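Local coordinates for protein precorrin-2 dehydrogenase (PDB 3DFZ) that oxidises precorrin-2 to sirohydrochlorin with NAD(+), a step on the routes to siroheme and, anaerobically, to adenosylcobalamin, at residues 40-45 / 120-125. Sequence-based numbering, arbitrary orientation.
Sequences GTIATR and MASSFS
Ile42 carries the helix side of this contact, and its two branches divide the work. The apolar part is methyl against methyl: CG2 of Ile42 lies 4.1 Å from CB of Ala121, with the CB of each residue directed at the facing segment. At chi1 -39° CG2 stands anti to the backbone N and CG1 anti to the carbonyl carbon, and CG1 carries CD1 to Ser122. There CD1 of Ile42 lies 4.0 Å from OG of Ser122, a van der Waals approach to a polar atom. That hydroxyl has its polar partner in the carbonyl oxygen of Thr99, so the methyl meets an oxygen already engaged. The Ile42 and Ala121 CA atoms are 7.6 Å apart, and the two segments together bury 89 Å².

Hydrogen bonds act within the pieces. Arg45 N bonds to Thr41 O at 3.1 Å in the first helical turn, and a type I turn from Met120 to Ser123 shapes the other segment. The parallel sheet, in strand order 3-2-1-4-5, is consistent with a Rossmann-type NAD-binding domain: Gly40 occupies the N-cap position of helix 41-50, while the loop follows edge strand 117-120. With Thr41 and Ile42 assigned by similarity to NAD(+) binding, the chemistry implies a small van der Waals contact, methyl on methyl and methyl on hydroxyl, between the probable dinucleotide-binding helix and that loop, without directional bonds joining them.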
loop_
_atom_site.group_PDB
_atom_site.type_symbol
_atom_site.label_atom_id
_atom_site.label_comp_id
_atom_site.label_asym_id
_atom_site.label_seq_id
_atom_site.Cartn_x
_atom_site.Cartn_y
_atom_site.Cartn_z
ATOM N N GLY B 40 -3.863 0.566 23.730
ATOM C CA GLY B 40 -5.316 0.693 23.837
ATOM C C GLY B 40 -6.040 -0.044 22.728
ATOM O O GLY B 40 -5.685 -1.179 22.386
ATOM N N THR B 41 -7.055 0.614 22.168
ATOM C CA THR B 41 -7.900 0.072 21.095
ATOM C C THR B 41 -7.233 0.213 19.724
ATOM O O THR B 41 -7.233 -0.732 18.932
ATOM C CB THR B 41 -9.261 0.783 21.123
ATOM O OG1 THR B 41 -9.906 0.471 22.364
ATOM C CG2 THR B 41 -10.152 0.361 19.960
ATOM N N ILE B 42 -6.660 1.386 19.458
ATOM C CA ILE B 42 -5.929 1.628 18.220
ATOM C C ILE B 42 -4.661 0.731 18.077
ATOM O O ILE B 42 -4.415 0.196 16.998
ATOM C CB ILE B 42 -5.580 3.147 18.016
ATOM C CG1 ILE B 42 -6.746 4.043 18.466
ATOM C CG2 ILE B 42 -5.209 3.439 16.544
ATOM C CD1 ILE B 42 -6.364 5.526 18.659
ATOM N N ALA B 43 -3.876 0.584 19.150
ATOM C CA ALA B 43 -2.689 -0.296 19.149
ATOM C C ALA B 43 -3.062 -1.753 18.881
ATOM O O ALA B 43 -2.412 -2.430 18.083
ATOM C CB ALA B 43 -1.905 -0.163 20.450
ATOM N N THR B 44 -4.127 -2.212 19.529
ATOM C CA THR B 44 -4.645 -3.566 19.369
ATOM C C THR B 44 -5.046 -3.848 17.915
ATOM O O THR B 44 -4.652 -4.882 17.339
ATOM C CB THR B 44 -5.858 -3.784 20.290
ATOM O OG1 THR B 44 -5.469 -3.530 21.639
ATOM C CG2 THR B 44 -6.409 -5.195 20.178
ATOM N N ARG B 45 -5.813 -2.925 17.333
ATOM C CA ARG B 45 -6.282 -3.045 15.956
ATOM C C ARG B 45 -5.088 -3.096 14.998
ATOM O O ARG B 45 -5.043 -3.964 14.118
ATOM C CB ARG B 45 -7.266 -1.904 15.637
ATOM C CG ARG B 45 -7.409 -1.505 14.167
ATOM C CD ARG B 45 -8.833 -0.995 13.792
ATOM N NE ARG B 45 -9.593 -0.407 14.905
ATOM C CZ ARG B 45 -9.599 0.888 15.234
ATOM N NH1 ARG B 45 -8.873 1.778 14.552
ATOM N NH2 ARG B 45 -10.333 1.295 16.265
ATOM N N MET B 120 1.898 7.137 12.213
ATOM C CA MET B 120 1.368 7.981 13.273
ATOM C C MET B 120 -0.129 7.792 13.221
ATOM O O MET B 120 -0.847 8.584 12.608
ATOM C CB MET B 120 1.757 9.441 13.047
ATOM C CG MET B 120 3.257 9.669 13.024
ATOM S SD MET B 120 3.922 9.757 14.695
ATOM C CE MET B 120 5.656 9.997 14.314
ATOM N N ALA B 121 -0.576 6.694 13.825
ATOM C CA ALA B 121 -1.961 6.240 13.731
ATOM C C ALA B 121 -2.903 7.236 14.380
ATOM O O ALA B 121 -4.002 7.505 13.870
ATOM C CB ALA B 121 -2.101 4.855 14.366
ATOM N N SER B 122 -2.429 7.818 15.481
ATOM C CA SER B 122 -3.231 8.697 16.328
ATOM C C SER B 122 -3.287 10.118 15.787
ATOM O O SER B 122 -3.490 11.057 16.558
ATOM C CB SER B 122 -2.699 8.693 17.776
ATOM O OG SER B 122 -2.846 7.422 18.402
ATOM N N SER B 123 -3.088 10.266 14.468
ATOM C CA SER B 123 -3.265 11.533 13.743
ATOM C C SER B 123 -2.518 12.700 14.426
ATOM O O SER B 123 -1.603 12.443 15.231
ATOM C CB SER B 123 -4.772 11.826 13.565
ATOM O OG SER B 123 -5.392 12.197 14.795
ATOM N N PHE B 124 -2.826 13.963 14.090
ATOM C CA PHE B 124 -3.593 14.355 12.902
ATOM C C PHE B 124 -2.640 14.312 11.713
ATOM O O PHE B 124 -2.991 13.812 10.635
ATOM C CB PHE B 124 -4.197 15.758 13.076
ATOM C CG PHE B 124 -4.800 16.333 11.813
ATOM C CD1 PHE B 124 -6.079 15.958 11.395
ATOM C CD2 PHE B 124 -4.097 17.264 11.051
ATOM C CE1 PHE B 124 -6.642 16.496 10.228
ATOM C CE2 PHE B 124 -4.653 17.807 9.881
ATOM C CZ PHE B 124 -5.928 17.420 9.472
ATOM N N SER B 125 -1.430 14.826 11.951
ATOM C CA SER B 125 -0.317 14.769 11.012
ATOM C C SER B 125 0.112 13.325 10.773
ATOM O O SER B 125 -0.137 12.442 11.611
ATOM C CB SER B 125 0.869 15.576 11.553
ATOM O OG SER B 125 1.589 14.832 12.533
#